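Local coordinates for protein NAD-dependent benzaldehyde dehydrogenase (Legionella pneumophila, PDB 3RHE) that is named an NAD-dependent benzaldehyde dehydrogenase but carries a glyoxalase/bleomycin-resistance (VOC) fold, so its actual activity remains uncertain, at residues Glu70-Ile84 against Asp112-Lys124. Residues are numbered along the deposited sequence; the frame is centred on the assembly and turned at random.
Sequences ELSFQVNSNEMVDEI and DPDEHRLRIFCLK
E70 and R119 meet across two parallel strands, 70-74 and 117-123, within the curled sheet of a glyoxalase/bleomycin-resistance (VOC) fold. R119 grips the carboxylate side-on: NE reaches OE1 of E70 at 2.6 Å and NH2 reaches OE2 at 2.8 Å, both on syn sides, with the two planes only 27° apart. A bend at chi3 (-59°) swings NE and NH2 of R119 round to face the carboxylate of the extended E70 chain. The pair is buried; Y13 OH also bonds E70 OE2, and NH1 of R119 reaches T107, which should limit rotation of both groups.

Farther along the same face, the F121 ring lies beneath Q74: Q74 CA sits 4.0 Å from the ring centroid, 20° off its normal, a CH-pi contact, while Q74 CB approaches F121 CZ at 3.4 Å. The extended Q74 side chain carries its amide past the ring, where OE1 meets R49.

On the reverse face I120 joins strand to helix 78-84, which runs nearly antiparallel to strand 117-123. I120 CD1 lies 3.7 Å from F73 CB, and I84 and V81 close over the I120 branches from the helix. Near L123, water 1 accepts from Q74 NE2 and L123 N and donates to V75 O at 2.8 Å.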
loop_
_atom_site.group_PDB
_atom_site.type_symbol
_atom_site.label_atom_id
_atom_site.label_comp_id
_atom_site.label_asym_id
_atom_site.label_seq_id
_atom_site.Cartn_x
_atom_site.Cartn_y
_atom_site.Cartn_z
ATOM N N GLU A 70 -1.225 -1.637 5.813
ATOM C CA GLU A 70 0.130 -1.980 5.387
ATOM C C GLU A 70 0.990 -0.735 5.465
ATOM O O GLU A 70 0.500 0.378 5.273
ATOM C CB GLU A 70 0.179 -2.474 3.931
ATOM C CG GLU A 70 -0.824 -3.537 3.527
ATOM C CD GLU A 70 -0.772 -3.812 2.022
ATOM O OE1 GLU A 70 -0.026 -3.097 1.332
ATOM O OE2 GLU A 70 -1.474 -4.719 1.525
ATOM N N LEU A 71 2.275 -0.926 5.725
ATOM C CA LEU A 71 3.241 0.134 5.535
ATOM C C LEU A 71 3.881 -0.199 4.199
ATOM O O LEU A 71 4.420 -1.294 4.029
ATOM C CB LEU A 71 4.300 0.092 6.621
ATOM C CG LEU A 71 5.040 1.359 7.097
ATOM C CD1 LEU A 71 6.528 1.060 7.206
ATOM C CD2 LEU A 71 4.808 2.617 6.266
ATOM N N SER A 72 3.809 0.717 3.244
ATOM C CA SER A 72 4.291 0.400 1.901
ATOM C C SER A 72 5.372 1.368 1.421
ATOM O O SER A 72 5.447 2.515 1.882
ATOM C CB SER A 72 3.135 0.321 0.890
ATOM O OG SER A 72 2.731 1.607 0.451
ATOM N N PHE A 73 6.191 0.876 0.491
ATOM C CA PHE A 73 7.368 1.569 -0.009
ATOM C C PHE A 73 7.269 1.586 -1.531
ATOM O O PHE A 73 7.366 0.538 -2.160
ATOM C CB PHE A 73 8.652 0.805 0.347
ATOM C CG PHE A 73 8.773 0.406 1.802
ATOM C CD1 PHE A 73 9.701 1.027 2.630
ATOM C CD2 PHE A 73 7.986 -0.608 2.334
ATOM C CE1 PHE A 73 9.825 0.660 3.963
ATOM C CE2 PHE A 73 8.106 -0.980 3.658
ATOM C CZ PHE A 73 9.028 -0.345 4.477
ATOM N N GLN A 74 7.078 2.764 -2.116
ATOM C CA GLN A 74 6.988 2.897 -3.563
ATOM C C GLN A 74 8.392 3.058 -4.147
ATOM O O GLN A 74 9.165 3.904 -3.686
ATOM C CB GLN A 74 6.110 4.084 -3.958
ATOM C CG GLN A 74 5.817 4.135 -5.452
ATOM C CD GLN A 74 5.000 5.352 -5.863
ATOM O OE1 GLN A 74 4.388 6.024 -5.029
ATOM N NE2 GLN A 74 4.995 5.645 -7.162
ATOM N N VAL A 75 8.732 2.229 -5.131
ATOM C CA VAL A 75 10.063 2.311 -5.748
ATOM C C VAL A 75 9.981 2.593 -7.245
ATOM O O VAL A 75 8.899 2.554 -7.843
ATOM C CB VAL A 75 10.942 1.046 -5.472
ATOM C CG1 VAL A 75 11.129 0.866 -3.985
ATOM C CG2 VAL A 75 10.312 -0.204 -6.082
ATOM N N ASN A 76 11.139 2.856 -7.839
ATOM C CA ASN A 76 11.225 3.414 -9.183
ATOM C C ASN A 76 10.919 2.458 -10.357
ATOM O O ASN A 76 10.483 2.896 -11.428
ATOM C CB ASN A 76 12.606 4.074 -9.372
ATOM C CG ASN A 76 13.725 3.054 -9.602
ATOM O OD1 ASN A 76 14.317 2.510 -8.657
ATOM N ND2 ASN A 76 14.024 2.803 -10.865
ATOM N N SER A 77 11.145 1.165 -10.177
ATOM C CA SER A 77 11.003 0.239 -11.299
ATOM C C SER A 77 10.763 -1.179 -10.829
ATOM O O SER A 77 10.985 -1.498 -9.659
ATOM C CB SER A 77 12.273 0.261 -12.162
ATOM O OG SER A 77 13.395 -0.139 -11.392
ATOM N N ASN A 78 10.348 -2.037 -11.762
ATOM C CA ASN A 78 10.145 -3.445 -11.471
ATOM C C ASN A 78 11.447 -4.104 -11.043
ATOM O O ASN A 78 11.461 -4.968 -10.167
ATOM C CB ASN A 78 9.553 -4.173 -12.686
ATOM C CG ASN A 78 8.100 -3.808 -12.932
ATOM O OD1 ASN A 78 7.558 -2.903 -12.300
ATOM N ND2 ASN A 78 7.464 -4.513 -13.860
ATOM N N GLU A 79 12.541 -3.699 -11.681
ATOM C CA GLU A 79 13.866 -4.184 -11.312
ATOM C C GLU A 79 14.216 -3.830 -9.866
ATOM O O GLU A 79 14.773 -4.639 -9.149
ATOM C CB GLU A 79 14.935 -3.634 -12.273
ATOM C CG GLU A 79 14.879 -4.238 -13.679
ATOM C CD GLU A 79 13.866 -3.561 -14.615
ATOM O OE1 GLU A 79 13.233 -2.545 -14.238
ATOM O OE2 GLU A 79 13.695 -4.069 -15.741
HETATM N N MSE A 80 13.890 -2.617 -9.430
HETATM C CA MSE A 80 14.140 -2.267 -8.031
HETATM C C MSE A 80 13.278 -3.127 -7.089
HETATM O O MSE A 80 13.739 -3.548 -6.028
HETATM C CB MSE A 80 13.902 -0.769 -7.769
HETATM C CG MSE A 80 14.185 -0.363 -6.325
HETATM SE SE MSE A 80 16.016 -0.814 -5.801
HETATM C CE MSE A 80 16.875 0.906 -6.069
ATOM N N VAL A 81 12.029 -3.380 -7.473
ATOM C CA VAL A 81 11.187 -4.308 -6.711
ATOM C C VAL A 81 11.856 -5.675 -6.568
ATOM O O VAL A 81 11.891 -6.238 -5.487
ATOM C CB VAL A 81 9.812 -4.520 -7.379
ATOM C CG1 VAL A 81 9.036 -5.620 -6.655
ATOM C CG2 VAL A 81 9.033 -3.226 -7.423
ATOM N N ASP A 82 12.383 -6.217 -7.670
ATOM C CA ASP A 82 13.080 -7.507 -7.612
ATOM C C ASP A 82 14.330 -7.433 -6.743
ATOM O O ASP A 82 14.628 -8.354 -5.984
ATOM C CB ASP A 82 13.469 -7.995 -9.016
ATOM C CG ASP A 82 12.269 -8.424 -9.830
ATOM O OD1 ASP A 82 11.283 -8.910 -9.229
ATOM O OD2 ASP A 82 12.310 -8.266 -11.063
ATOM N N GLU A 83 15.066 -6.338 -6.864
ATOM C CA GLU A 83 16.293 -6.176 -6.084
ATOM C C GLU A 83 15.974 -6.167 -4.585
ATOM O O GLU A 83 16.650 -6.831 -3.805
ATOM C CB GLU A 83 17.035 -4.913 -6.526
ATOM C CG GLU A 83 18.162 -4.426 -5.612
ATOM C CD GLU A 83 19.270 -5.457 -5.404
ATOM O OE1 GLU A 83 19.428 -6.377 -6.237
ATOM O OE2 GLU A 83 19.990 -5.334 -4.394
ATOM N N ILE A 84 14.935 -5.433 -4.174
ATOM C CA ILE A 84 14.589 -5.423 -2.758
ATOM C C ILE A 84 14.084 -6.794 -2.318
ATOM O O ILE A 84 14.332 -7.229 -1.200
ATOM C CB ILE A 84 13.546 -4.336 -2.403
ATOM C CG1 ILE A 84 14.056 -2.952 -2.812
ATOM C CG2 ILE A 84 13.242 -4.387 -0.907
ATOM C CD1 ILE A 84 13.037 -1.843 -2.694
ATOM N N ASP A 112 6.271 -8.327 9.440
ATOM C CA ASP A 112 7.207 -8.235 10.541
ATOM C C ASP A 112 6.865 -9.314 11.577
ATOM O O ASP A 112 5.911 -10.058 11.382
ATOM C CB ASP A 112 7.248 -6.796 11.103
ATOM C CG ASP A 112 6.063 -6.447 11.990
ATOM O OD1 ASP A 112 5.152 -7.275 12.173
ATOM O OD2 ASP A 112 6.056 -5.305 12.528
ATOM N N PRO A 113 7.646 -9.411 12.665
ATOM C CA PRO A 113 7.367 -10.412 13.711
ATOM C C PRO A 113 5.987 -10.300 14.365
ATOM O O PRO A 113 5.588 -11.229 15.065
ATOM C CB PRO A 113 8.453 -10.135 14.758
ATOM C CG PRO A 113 9.572 -9.495 13.986
ATOM C CD PRO A 113 8.885 -8.656 12.939
ATOM N N ASP A 114 5.278 -9.194 14.152
ATOM C CA ASP A 114 3.960 -9.015 14.749
ATOM C C ASP A 114 2.877 -8.975 13.669
ATOM O O ASP A 114 1.785 -8.457 13.890
ATOM C CB ASP A 114 3.926 -7.739 15.600
ATOM C CG ASP A 114 4.804 -7.853 16.837
ATOM O OD1 ASP A 114 4.325 -8.400 17.853
ATOM O OD2 ASP A 114 5.972 -7.421 16.787
ATOM N N GLU A 115 3.209 -9.509 12.499
ATOM C CA GLU A 115 2.250 -9.658 11.408
ATOM C C GLU A 115 1.786 -8.362 10.760
ATOM O O GLU A 115 0.755 -8.338 10.090
ATOM C CB GLU A 115 1.045 -10.496 11.847
ATOM C CG GLU A 115 1.434 -11.926 12.165
ATOM C CD GLU A 115 2.364 -12.511 11.107
ATOM O OE1 GLU A 115 1.883 -12.819 10.002
ATOM O OE2 GLU A 115 3.578 -12.665 11.378
ATOM N N HIS A 116 2.542 -7.289 10.953
ATOM C CA HIS A 116 2.283 -6.063 10.204
ATOM C C HIS A 116 2.788 -6.257 8.775
ATOM O O HIS A 116 3.938 -6.661 8.567
ATOM C CB HIS A 116 2.964 -4.862 10.864
ATOM C CG HIS A 116 2.558 -4.652 12.295
ATOM N ND1 HIS A 116 1.275 -4.299 12.661
ATOM C CD2 HIS A 116 3.266 -4.745 13.448
ATOM C CE1 HIS A 116 1.207 -4.189 13.978
ATOM N NE2 HIS A 116 2.404 -4.455 14.479
ATOM N N ARG A 117 1.924 -5.991 7.798
ATOM C CA ARG A 117 2.301 -6.136 6.390
ATOM C C ARG A 117 3.152 -4.972 5.874
ATOM O O ARG A 117 2.901 -3.793 6.170
ATOM C CB ARG A 117 1.067 -6.321 5.504
ATOM C CG ARG A 117 0.318 -7.629 5.722
ATOM C CD ARG A 117 -0.983 -7.647 4.929
ATOM N NE ARG A 117 -1.639 -8.949 4.960
ATOM C CZ ARG A 117 -2.612 -9.316 4.129
ATOM N NH1 ARG A 117 -3.055 -8.472 3.195
ATOM N NH2 ARG A 117 -3.143 -10.528 4.233
ATOM N N LEU A 118 4.151 -5.331 5.088
ATOM C CA LEU A 118 5.120 -4.396 4.549
ATOM C C LEU A 118 5.154 -4.636 3.044
ATOM O O LEU A 118 5.545 -5.706 2.596
ATOM C CB LEU A 118 6.499 -4.696 5.145
ATOM C CG LEU A 118 6.610 -4.679 6.679
ATOM C CD1 LEU A 118 8.010 -5.074 7.109
ATOM C CD2 LEU A 118 6.291 -3.306 7.213
ATOM N N ARG A 119 4.751 -3.645 2.260
ATOM C CA ARG A 119 4.626 -3.851 0.829
ATOM C C ARG A 119 5.613 -3.019 0.030
ATOM O O ARG A 119 5.792 -1.828 0.289
ATOM C CB ARG A 119 3.197 -3.563 0.349
ATOM C CG ARG A 119 3.037 -3.611 -1.185
ATOM C CD ARG A 119 1.634 -3.175 -1.644
ATOM N NE ARG A 119 0.574 -4.007 -1.072
ATOM C CZ ARG A 119 0.178 -5.171 -1.566
ATOM N NH1 ARG A 119 0.755 -5.670 -2.652
ATOM N NH2 ARG A 119 -0.800 -5.841 -0.971
ATOM N N ILE A 120 6.246 -3.657 -0.948
ATOM C CA ILE A 120 7.074 -2.963 -1.927
ATOM C C ILE A 120 6.271 -2.939 -3.235
ATOM O O ILE A 120 5.709 -3.958 -3.635
ATOM C CB ILE A 120 8.411 -3.727 -2.202
ATOM C CG1 ILE A 120 9.232 -3.957 -0.919
ATOM C CG2 ILE A 120 9.245 -3.005 -3.260
ATOM C CD1 ILE A 120 9.706 -2.711 -0.243
ATOM N N PHE A 121 6.207 -1.797 -3.905
ATOM C CA PHE A 121 5.536 -1.758 -5.205
ATOM C C PHE A 121 6.135 -0.720 -6.136
ATOM O O PHE A 121 6.680 0.297 -5.699
ATOM C CB PHE A 121 4.031 -1.505 -5.055
ATOM C CG PHE A 121 3.695 -0.107 -4.601
ATOM C CD1 PHE A 121 3.287 0.857 -5.510
ATOM C CD2 PHE A 121 3.806 0.249 -3.263
ATOM C CE1 PHE A 121 2.987 2.149 -5.096
ATOM C CE2 PHE A 121 3.512 1.546 -2.843
ATOM C CZ PHE A 121 3.096 2.493 -3.768
ATOM N N CYS A 122 6.037 -1.010 -7.428
ATOM C CA CYS A 122 6.296 -0.040 -8.480
ATOM C C CYS A 122 5.001 0.118 -9.276
ATOM O O CYS A 122 4.433 -0.872 -9.747
ATOM C CB CYS A 122 7.400 -0.549 -9.416
ATOM S SG CYS A 122 7.690 0.549 -10.824
ATOM N N LEU A 123 4.528 1.348 -9.433
ATOM C CA LEU A 123 3.285 1.582 -10.181
ATOM C C LEU A 123 3.474 1.431 -11.689
ATOM O O LEU A 123 4.505 1.832 -12.223
ATOM C CB LEU A 123 2.744 2.986 -9.894
ATOM C CG LEU A 123 2.307 3.243 -8.454
ATOM C CD1 LEU A 123 1.825 4.678 -8.283
ATOM C CD2 LEU A 123 1.225 2.256 -8.070
ATOM N N LYS A 124 2.476 0.870 -12.370
ATOM C CA LYS A 124 2.469 0.861 -13.831
ATOM C C LYS A 124 2.667 2.277 -14.348
ATOM O O LYS A 124 2.140 3.228 -13.770
ATOM C CB LYS A 124 1.152 0.308 -14.375
ATOM C CG LYS A 124 1.089 -1.209 -14.497
ATOM C CD LYS A 124 -0.158 -1.626 -15.275
ATOM C CE LYS A 124 -0.406 -3.120 -15.198
ATOM N NZ LYS A 124 0.691 -3.910 -15.825
HETATM O O HOH W 1 6.410 3.560 -8.700
HETATM O O HOH W 2 5.263 -1.724 -12.706
#